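Local coordinates for protein putative alpha-galactosidase (Bacteroides fragilis, PDB 4NZJ) that probably hydrolyses terminal, non-reducing alpha-D-galactose residues of alpha-D-galactosides, as a family 27 glycoside hydrolase built round a TIM barrel, at residues A125-G130 with H175-K180; G154-D159 with K207-W212; Y401-K406 with N432-L437. One frame throughout, in Å; residues are numbered along the deposited sequence. Where two conformers were deposited one is given.

Contact 1. Residues A125-G130 with H175-K180; sequences AMITNG and HERGFK
Met126 and Ile127, near the C-terminal end of helix 116-128, face Arg177 and Phe179 in the turn after helix 166-176, the CA atoms of Ile127 and Arg177 lying 8.3 Å apart. This belongs to the TIM barrel: two successive outer helices meet where the second gives way to strand 180-186, at the N-terminal end of that barrel strand. A Schellman motif ends helix 166-176, with Gly178 as its positive-phi residue and Gly178 N bonded to His175 O at 3.0 Å; the turn delivers Phe179 to the first helix. With CG anti to its own carbonyl carbon (chi1 -67°), Phe179 sends its ring tip between the two helix residues. Ile127 comes to the ring edge, near the ring plane, CG1 standing 3.7 Å from Phe179 CE2. Met126, a selenomethionine, approaches obliquely instead and brings CB to 3.8 Å from Phe179 CZ. Its SE lies 5.3 Å from the ring centroid and 38° off the normal, a slanted Met-aromatic contact. Met126 and Phe179 both also touch Ile139 of strand 138-140, so the helix, the turn and the barrel wall share one apolar patch. Outside it, Arg177 runs extended from CG to NE, at about a right angle to Ile127. Its guanidinium is engaged with Tyr173, through a hydrogen bond to the carbonyl and a cation-pi contact, while Arg132 donates to the Arg177 carbonyl. Ile127 meets mainly the aliphatic stem of the arginine: the CD1 methyl packs against CB, CG and CD together and comes nearest to Arg177 CD, at 3.8 Å.

Contact 2. Residues G154-D159 with K207-W212; sequences GHLQID and KDFASW
His155 ND1 donates to Asp208 OD2 at 2.7 Å, almost straight at 176°. The acceptor lies in the imidazole plane and offers its syn lone pair, and with ring and carboxylate only 26° apart the two groups meet nearly coplanar. His155 CG lies beside its backbone N (chi1 -65°), which carries the ring to the helix. The same oxygen takes two further bonds, one from each of two waters. Water 1 donates to Asp208 OD2 at 2.7 Å and accepts from Leu156 N; water 2 donates to it at 2.8 Å and also to Leu156 O. One carboxylate oxygen thus holds the histidine directly and both polar backbone atoms of the next residue through solvent, a setting that would suit a negatively charged aspartate and could raise the basicity of the imidazole. Next to this polar group come two apolar contacts. Leu156 CD1 approaches the Phe209 ring obliquely, 3.9 Å from CZ. Ile158 reaches toward Trp212 from the opposite direction and lays its CD1 methyl over one face of the indole, 3.6 Å from CZ2, in a CH-pi contact with the six-membered ring. The other face of that indole is covered near its rim by Asp208 O, while Trp212 CZ3 touches the edge of the Phe209 ring. Asp208 O is itself held by Trp212 N and by Ser211 OG, the latter at 2.7 Å. Further out, Ile167 of helix 166-176 touches both Ile158 and Trp212, and Ile183 of strand 180-186 touches both Phe209 and Trp212. Here a long beta-alpha loop of a TIM barrel, following strand 138-140, is fastened to the flank of the outer helix 202-212 by a His-carboxylate hydrogen bond.

Contact 3. Residues Y401-K406 with N432-L437; sequences YDIWVK and NTIADL
On the face of strand 401-407 turned away from the Ile403, Val405 and Ile434 contact, Trp404 NE1 donates to Asp402 OD2 at 3.0 Å. The bond is bent, 149° at the hydrogen, and meets the carboxylate on its anti side, 27° out of plane. Asp402 OD1 has a salt bridge to Arg420, so both carboxylate oxygens are engaged; the indole packs on Ala304 and Met354 of the catalytic domain. Alternation along the strand points Ile403 and Val405 the other way, toward the loop 432-437. There Ile434 is the shared partner, inserted across the two. Its CD1 methyl lies 3.8 Å from Ile403 CG2, the two side chains crossing at a slant, while Ile434 CG2 stands 4.1 Å from Val405 CG2 as those side chains slide past each other in opposite directions. In Ile434 the CG1 branch sits beside the backbone N (chi1 -55°) and CG2 beside the carbonyl carbon; CD1 touches both strand residues and CG2 only Val405. Both isoleucines have a second conformer, so these contacts describe one of the deposited states. Contact here is purely by van der Waals touch between branched aliphatic chains. Around it Ile403 also meets Val415 and Cys417 on the neighbouring strand 413-419 and Val427 and Leu429 on strand 425-430. A loop isoleucine thereby packs on one face of strand 401-407, touching Ser395 of strand 393-397 as well, in the C-terminal beta-sandwich domain that accompanies the barrel.

From the N terminus, the chain enters contact 1 on helix 116-128, passes strand 138-140 and opens contact 2 in the following loop before helix 166-176 brings it back to close contact 1. It then runs through strand 180-186 into helix 202-212, which closes contact 2. The two contacts therefore cross along the chain, and their nearest atoms are about 5 Å apart; together they tie successive beta-alpha units of the barrel to one another. Contact 3 follows in series, closing a shorter loop of 25 residues within the C-terminal domain. Its centre lies about 37 Å from that of contact 1 and about 49 Å from that of contact 2, across the molecule.

Contact 1. Residues A125-G130 with H175-K180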
loop_
_atom_site.group_PDB
_atom_site.type_symbol
_atom_site.label_atom_id
_atom_site.label_comp_id
_atom_site.label_asym_id
_atom_site.label_seq_id
_atom_site.Cartn_x
_atom_site.Cartn_y
_atom_site.Cartn_z
ATOM N N ALA A 125 -14.701 -10.427 1.283
ATOM C CA ALA A 125 -14.892 -9.463 2.366
ATOM C C ALA A 125 -14.398 -8.072 1.980
ATOM O O ALA A 125 -15.007 -7.071 2.350
ATOM C CB ALA A 125 -14.195 -9.937 3.631
HETATM N N MSE A 126 -13.301 -8.011 1.231
HETATM C CA MSE A 126 -12.748 -6.727 0.787
HETATM C C MSE A 126 -13.673 -6.040 -0.194
HETATM O O MSE A 126 -13.710 -4.805 -0.268
HETATM C CB MSE A 126 -11.353 -6.934 0.204
HETATM C CG MSE A 126 -10.373 -7.186 1.343
HETATM SE SE MSE A 126 -8.614 -7.797 0.707
HETATM C CE MSE A 126 -7.965 -6.121 -0.085
ATOM N N ILE A 127 -14.444 -6.819 -0.945
ATOM C CA ILE A 127 -15.472 -6.248 -1.815
ATOM C C ILE A 127 -16.597 -5.632 -0.990
ATOM O O ILE A 127 -17.017 -4.500 -1.242
ATOM C CB ILE A 127 -16.045 -7.304 -2.783
ATOM C CG1 ILE A 127 -14.956 -7.754 -3.763
ATOM C CG2 ILE A 127 -17.254 -6.756 -3.540
ATOM C CD1 ILE A 127 -15.361 -8.920 -4.628
ATOM N N THR A 128 -17.086 -6.376 -0.004
ATOM C CA THR A 128 -18.274 -5.962 0.737
ATOM C C THR A 128 -17.996 -5.019 1.909
ATOM O O THR A 128 -18.923 -4.355 2.380
ATOM C CB THR A 128 -19.075 -7.182 1.233
ATOM O OG1 THR A 128 -18.257 -7.984 2.088
ATOM C CG2 THR A 128 -19.527 -8.021 0.057
ATOM N N ASN A 129 -16.751 -4.936 2.380
ATOM C CA ASN A 129 -16.455 -4.057 3.519
ATOM C C ASN A 129 -16.025 -2.642 3.132
ATOM O O ASN A 129 -15.842 -1.803 4.004
ATOM C CB ASN A 129 -15.457 -4.692 4.507
ATOM C CG ASN A 129 -14.036 -4.781 3.977
ATOM O OD1 ASN A 129 -13.674 -4.187 2.961
ATOM N ND2 ASN A 129 -13.208 -5.540 4.688
ATOM N N GLY A 130 -15.872 -2.391 1.834
ATOM C CA GLY A 130 -15.489 -1.075 1.345
ATOM C C GLY A 130 -14.044 -0.946 0.908
ATOM O O GLY A 130 -13.699 0.021 0.221
ATOM N N HIS A 175 -8.582 -11.834 -10.110
ATOM C CA HIS A 175 -8.564 -10.967 -11.297
ATOM C C HIS A 175 -9.964 -10.636 -11.805
ATOM O O HIS A 175 -10.223 -9.510 -12.233
ATOM C CB HIS A 175 -7.779 -11.617 -12.433
ATOM C CG HIS A 175 -6.316 -11.747 -12.163
ATOM N ND1 HIS A 175 -5.526 -12.666 -12.816
ATOM C CD2 HIS A 175 -5.502 -11.100 -11.295
ATOM C CE1 HIS A 175 -4.285 -12.571 -12.373
ATOM N NE2 HIS A 175 -4.241 -11.627 -11.451
ATOM N N GLU A 176 -10.864 -11.613 -11.737
ATOM C CA GLU A 176 -12.261 -11.415 -12.128
ATOM C C GLU A 176 -12.923 -10.316 -11.301
ATOM O O GLU A 176 -13.914 -9.727 -11.726
ATOM C CB GLU A 176 -13.053 -12.718 -11.968
ATOM C CG GLU A 176 -12.771 -13.759 -13.039
ATOM C CD GLU A 176 -13.219 -15.153 -12.634
ATOM O OE1 GLU A 176 -14.023 -15.277 -11.682
ATOM O OE2 GLU A 176 -12.763 -16.129 -13.267
ATOM N N ARG A 177 -12.373 -10.056 -10.117
ATOM C CA ARG A 177 -12.899 -9.070 -9.181
ATOM C C ARG A 177 -12.001 -7.834 -9.038
ATOM O O ARG A 177 -12.239 -6.969 -8.185
ATOM C CB ARG A 177 -13.121 -9.751 -7.829
ATOM C CG ARG A 177 -14.274 -10.737 -7.877
ATOM C CD ARG A 177 -14.197 -11.802 -6.799
ATOM N NE ARG A 177 -15.321 -12.725 -6.923
ATOM C CZ ARG A 177 -15.418 -13.701 -7.823
ATOM N NH1 ARG A 177 -14.439 -13.944 -8.690
ATOM N NH2 ARG A 177 -16.501 -14.465 -7.846
ATOM N N GLY A 178 -10.983 -7.740 -9.885
ATOM C CA GLY A 178 -10.118 -6.569 -9.919
ATOM C C GLY A 178 -8.999 -6.569 -8.895
ATOM O O GLY A 178 -8.322 -5.558 -8.715
ATOM N N PHE A 179 -8.784 -7.699 -8.227
ATOM C CA PHE A 179 -7.687 -7.823 -7.280
ATOM C C PHE A 179 -6.438 -8.352 -7.964
ATOM O O PHE A 179 -6.509 -9.019 -8.996
ATOM C CB PHE A 179 -8.050 -8.770 -6.133
ATOM C CG PHE A 179 -9.138 -8.255 -5.225
ATOM C CD1 PHE A 179 -8.918 -7.170 -4.397
ATOM C CD2 PHE A 179 -10.377 -8.880 -5.185
ATOM C CE1 PHE A 179 -9.917 -6.701 -3.558
ATOM C CE2 PHE A 179 -11.374 -8.419 -4.346
ATOM C CZ PHE A 179 -11.141 -7.330 -3.528
ATOM N N LYS A 180 -5.306 -8.048 -7.339
ATOM C CA LYS A 180 -3.998 -8.529 -7.755
ATOM C C LYS A 180 -3.492 -9.539 -6.732
ATOM O O LYS A 180 -3.731 -9.380 -5.531
ATOM C CB LYS A 180 -3.023 -7.361 -7.851
ATOM C CG LYS A 180 -3.441 -6.304 -8.858
ATOM C CD LYS A 180 -2.294 -5.966 -9.789
ATOM C CE LYS A 180 -2.713 -4.936 -10.818
ATOM N NZ LYS A 180 -4.123 -5.147 -11.236
#

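Contact 2. Residues G154-D159 with K207-W212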
loop_
_atom_site.group_PDB
_atom_site.type_symbol
_atom_site.label_atom_id
_atom_site.label_comp_id
_atom_site.label_asym_id
_atom_site.label_seq_id
_atom_site.Cartn_x
_atom_site.Cartn_y
_atom_site.Cartn_z
ATOM N N GLY A 154 12.383 -29.818 -10.707
ATOM C CA GLY A 154 13.038 -28.513 -10.721
ATOM C C GLY A 154 12.138 -27.353 -10.369
ATOM O O GLY A 154 12.573 -26.205 -10.411
ATOM N N HIS A 155 10.884 -27.645 -10.012
ATOM C CA HIS A 155 9.898 -26.607 -9.713
ATOM C C HIS A 155 9.477 -26.611 -8.248
ATOM O O HIS A 155 9.433 -27.663 -7.605
ATOM C CB HIS A 155 8.648 -26.815 -10.571
ATOM C CG HIS A 155 8.888 -26.641 -12.035
ATOM N ND1 HIS A 155 8.537 -25.497 -12.714
ATOM C CD2 HIS A 155 9.454 -27.463 -12.949
ATOM C CE1 HIS A 155 8.878 -25.619 -13.984
ATOM N NE2 HIS A 155 9.435 -26.805 -14.152
ATOM N N LEU A 156 9.132 -25.430 -7.750
ATOM C CA LEU A 156 8.468 -25.307 -6.456
ATOM C C LEU A 156 7.212 -26.164 -6.485
ATOM O O LEU A 156 6.560 -26.291 -7.529
ATOM C CB LEU A 156 8.104 -23.854 -6.178
ATOM C CG LEU A 156 9.287 -22.915 -5.962
ATOM C CD1 LEU A 156 8.816 -21.468 -6.042
ATOM C CD2 LEU A 156 9.988 -23.199 -4.642
ATOM N N GLN A 157 6.883 -26.775 -5.353
ATOM C CA GLN A 157 5.683 -27.600 -5.252
ATOM C C GLN A 157 4.618 -26.859 -4.472
ATOM O O GLN A 157 4.821 -26.532 -3.317
ATOM C CB GLN A 157 5.994 -28.910 -4.547
ATOM C CG GLN A 157 7.034 -29.766 -5.238
ATOM C CD GLN A 157 7.223 -31.087 -4.526
ATOM O OE1 GLN A 157 6.513 -32.053 -4.800
ATOM N NE2 GLN A 157 8.174 -31.136 -3.599
ATOM N N ILE A 158 3.485 -26.587 -5.105
ATOM C CA ILE A 158 2.357 -25.983 -4.402
ATOM C C ILE A 158 1.849 -26.992 -3.374
ATOM O O ILE A 158 1.748 -28.181 -3.660
ATOM C CB ILE A 158 1.213 -25.611 -5.366
ATOM C CG1 ILE A 158 1.664 -24.516 -6.337
ATOM C CG2 ILE A 158 -0.007 -25.140 -4.584
ATOM C CD1 ILE A 158 0.832 -24.444 -7.598
ATOM N N ASP A 159 1.552 -26.515 -2.168
ATOM C CA ASP A 159 0.899 -27.355 -1.168
ATOM C C ASP A 159 -0.550 -27.539 -1.622
ATOM O O ASP A 159 -1.377 -26.632 -1.453
ATOM C CB ASP A 159 0.964 -26.692 0.211
ATOM C CG ASP A 159 0.407 -27.566 1.313
ATOM O OD1 ASP A 159 -0.447 -28.442 1.039
ATOM O OD2 ASP A 159 0.838 -27.376 2.472
ATOM N N LYS A 207 8.912 -17.636 -13.962
ATOM C CA LYS A 207 8.070 -18.099 -15.066
ATOM C C LYS A 207 6.844 -18.834 -14.537
ATOM O O LYS A 207 5.745 -18.691 -15.077
ATOM C CB LYS A 207 8.857 -18.986 -16.034
ATOM C CG LYS A 207 9.842 -18.214 -16.896
ATOM C CD LYS A 207 9.124 -17.230 -17.807
ATOM C CE LYS A 207 10.097 -16.354 -18.576
ATOM N NZ LYS A 207 11.259 -17.132 -19.089
ATOM N N ASP A 208 7.024 -19.612 -13.469
ATOM C CA ASP A 208 5.885 -20.289 -12.850
ATOM C C ASP A 208 4.921 -19.264 -12.256
ATOM O O ASP A 208 3.704 -19.340 -12.488
ATOM C CB ASP A 208 6.336 -21.279 -11.769
ATOM C CG ASP A 208 6.837 -22.599 -12.338
ATOM O OD1 ASP A 208 6.635 -22.890 -13.541
ATOM O OD2 ASP A 208 7.426 -23.381 -11.562
ATOM N N PHE A 209 5.455 -18.301 -11.503
ATOM C CA PHE A 209 4.611 -17.254 -10.924
ATOM C C PHE A 209 3.787 -16.562 -12.006
ATOM O O PHE A 209 2.577 -16.366 -11.848
ATOM C CB PHE A 209 5.435 -16.211 -10.149
ATOM C CG PHE A 209 6.224 -16.770 -8.994
ATOM C CD1 PHE A 209 5.799 -17.900 -8.304
ATOM C CD2 PHE A 209 7.397 -16.148 -8.588
ATOM C CE1 PHE A 209 6.536 -18.398 -7.240
ATOM C CE2 PHE A 209 8.132 -16.641 -7.525
ATOM C CZ PHE A 209 7.703 -17.770 -6.855
ATOM N N ALA A 210 4.437 -16.202 -13.110
ATOM C CA ALA A 210 3.751 -15.531 -14.210
ATOM C C ALA A 210 2.678 -16.426 -14.831
ATOM O O ALA A 210 1.572 -15.961 -15.123
ATOM C CB ALA A 210 4.746 -15.070 -15.262
ATOM N N SER A 211 2.983 -17.710 -15.006
ATOM C CA SER A 211 2.003 -18.653 -15.560
ATOM C C SER A 211 0.763 -18.782 -14.667
ATOM O O SER A 211 -0.340 -19.056 -15.162
ATOM C CB SER A 211 2.636 -20.028 -15.820
ATOM O OG SER A 211 2.789 -20.776 -14.627
ATOM N N TRP A 212 0.940 -18.583 -13.362
ATOM C CA TRP A 212 -0.174 -18.652 -12.420
ATOM C C TRP A 212 -0.957 -17.348 -12.320
ATOM O O TRP A 212 -2.015 -17.315 -11.692
ATOM C CB TRP A 212 0.317 -19.032 -11.029
ATOM C CG TRP A 212 1.048 -20.321 -10.970
ATOM C CD1 TRP A 212 0.968 -21.361 -11.850
ATOM C CD2 TRP A 212 1.970 -20.724 -9.955
ATOM N NE1 TRP A 212 1.792 -22.384 -11.452
ATOM C CE2 TRP A 212 2.427 -22.013 -10.292
ATOM C CE3 TRP A 212 2.467 -20.110 -8.796
ATOM C CZ2 TRP A 212 3.350 -22.708 -9.508
ATOM C CZ3 TRP A 212 3.388 -20.798 -8.021
ATOM C CH2 TRP A 212 3.821 -22.081 -8.380
HETATM O O HOH W 1 9.068 -23.313 -9.482
HETATM O O HOH W 2 5.828 -24.732 -9.696
#

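Contact 3. Residues Y401-K406 with N432-L437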
loop_
_atom_site.group_PDB
_atom_site.type_symbol
_atom_site.label_atom_id
_atom_site.label_comp_id
_atom_site.label_asym_id
_atom_site.label_seq_id
_atom_site.Cartn_x
_atom_site.Cartn_y
_atom_site.Cartn_z
ATOM N N TYR A 401 5.819 16.267 20.279
ATOM C CA TYR A 401 5.107 16.145 19.014
ATOM C C TYR A 401 5.996 16.292 17.780
ATOM O O TYR A 401 7.065 16.918 17.830
ATOM C CB TYR A 401 3.940 17.146 18.957
ATOM C CG TYR A 401 4.336 18.609 18.919
ATOM C CD1 TYR A 401 4.683 19.227 17.719
ATOM C CD2 TYR A 401 4.324 19.384 20.072
ATOM C CE1 TYR A 401 5.031 20.564 17.676
ATOM C CE2 TYR A 401 4.671 20.725 20.035
ATOM C CZ TYR A 401 5.024 21.307 18.838
ATOM O OH TYR A 401 5.366 22.638 18.791
ATOM N N ASP A 402 5.522 15.710 16.682
ATOM C CA ASP A 402 6.141 15.839 15.379
ATOM C C ASP A 402 5.287 16.741 14.498
ATOM O O ASP A 402 4.054 16.764 14.627
ATOM C CB ASP A 402 6.164 14.520 14.612
ATOM C CG ASP A 402 7.012 13.448 15.245
ATOM O OD1 ASP A 402 7.832 13.749 16.132
ATOM O OD2 ASP A 402 6.844 12.291 14.793
ATOM N N ILE A 403 5.946 17.434 13.577
ATOM C CA ILE A 403 5.288 18.063 12.436
ATOM C C ILE A 403 5.844 17.412 11.177
ATOM O O ILE A 403 7.044 17.513 10.914
ATOM C CB ILE A 403 5.573 19.577 12.363
ATOM C CG1 ILE A 403 5.081 20.284 13.626
ATOM C CG2 ILE A 403 4.913 20.187 11.132
ATOM C CD1 ILE A 403 3.601 20.117 13.880
ATOM N N TRP A 404 4.983 16.732 10.423
ATOM C CA TRP A 404 5.361 16.099 9.162
ATOM C C TRP A 404 4.745 16.894 8.023
ATOM O O TRP A 404 3.613 17.359 8.137
ATOM C CB TRP A 404 4.846 14.669 9.099
ATOM C CG TRP A 404 5.445 13.717 10.077
ATOM C CD1 TRP A 404 5.174 13.628 11.410
ATOM C CD2 TRP A 404 6.376 12.670 9.785
ATOM N NE1 TRP A 404 5.901 12.604 11.975
ATOM C CE2 TRP A 404 6.640 11.996 10.997
ATOM C CE3 TRP A 404 7.019 12.244 8.620
ATOM C CZ2 TRP A 404 7.528 10.917 11.077
ATOM C CZ3 TRP A 404 7.900 11.165 8.699
ATOM C CH2 TRP A 404 8.143 10.518 9.920
ATOM N N VAL A 405 5.473 17.027 6.919
ATOM C CA VAL A 405 5.045 17.872 5.807
ATOM C C VAL A 405 5.220 17.132 4.488
ATOM O O VAL A 405 6.310 16.639 4.188
ATOM C CB VAL A 405 5.853 19.178 5.764
ATOM C CG1 VAL A 405 5.360 20.079 4.640
ATOM C CG2 VAL A 405 5.763 19.891 7.103
ATOM N N LYS A 406 4.144 17.073 3.706
ATOM C CA LYS A 406 4.124 16.361 2.428
ATOM C C LYS A 406 3.645 17.300 1.317
ATOM O O LYS A 406 2.460 17.630 1.258
ATOM C CB LYS A 406 3.185 15.152 2.528
ATOM C CG LYS A 406 3.249 14.145 1.376
ATOM C CD LYS A 406 2.041 13.219 1.445
ATOM C CE LYS A 406 2.224 11.886 0.730
ATOM N NZ LYS A 406 2.588 12.010 -0.705
ATOM N N ASN A 432 5.828 30.957 10.790
ATOM C CA ASN A 432 7.213 30.573 11.080
ATOM C C ASN A 432 7.424 29.106 11.464
ATOM O O ASN A 432 8.557 28.693 11.703
ATOM C CB ASN A 432 7.794 31.472 12.174
ATOM C CG ASN A 432 7.930 32.914 11.733
ATOM O OD1 ASN A 432 8.162 33.203 10.559
ATOM N ND2 ASN A 432 7.797 33.826 12.675
ATOM N N THR A 433 6.362 28.308 11.512
ATOM C CA THR A 433 6.514 26.910 11.921
ATOM C C THR A 433 7.317 26.113 10.893
ATOM O O THR A 433 8.276 25.415 11.245
ATOM C CB THR A 433 5.152 26.232 12.148
ATOM O OG1 THR A 433 4.392 27.011 13.077
ATOM C CG2 THR A 433 5.341 24.815 12.702
ATOM N N ILE A 434 6.901 26.226 9.633
ATOM C CA ILE A 434 7.492 25.529 8.486
ATOM C C ILE A 434 7.674 26.537 7.349
ATOM O O ILE A 434 6.844 27.433 7.201
ATOM C CB ILE A 434 6.543 24.429 7.956
ATOM C CG1 ILE A 434 6.148 23.445 9.061
ATOM C CG2 ILE A 434 7.177 23.681 6.793
ATOM C CD1 ILE A 434 7.314 22.672 9.635
ATOM N N ALA A 435 8.701 26.361 6.528
ATOM C CA ALA A 435 8.935 27.255 5.401
ATOM C C ALA A 435 7.847 27.080 4.345
ATOM O O ALA A 435 7.381 25.964 4.109
ATOM C CB ALA A 435 10.306 26.994 4.795
ATOM N N ASP A 436 7.435 28.194 3.741
ATOM C CA ASP A 436 6.527 28.190 2.587
ATOM C C ASP A 436 5.184 27.523 2.876
ATOM O O ASP A 436 4.684 26.745 2.063
ATOM C CB ASP A 436 7.200 27.517 1.381
ATOM C CG ASP A 436 8.539 28.144 1.038
ATOM O OD1 ASP A 436 8.599 29.383 0.895
ATOM O OD2 ASP A 436 9.531 27.393 0.907
ATOM N N LEU A 437 4.603 27.838 4.029
ATOM C CA LEU A 437 3.299 27.304 4.404
ATOM C C LEU A 437 2.233 28.377 4.203
ATOM O O LEU A 437 2.251 29.410 4.869
ATOM C CB LEU A 437 3.314 26.827 5.857
ATOM C CG LEU A 437 2.149 25.927 6.276
ATOM C CD1 LEU A 437 2.203 24.590 5.556
ATOM C CD2 LEU A 437 2.149 25.730 7.783
#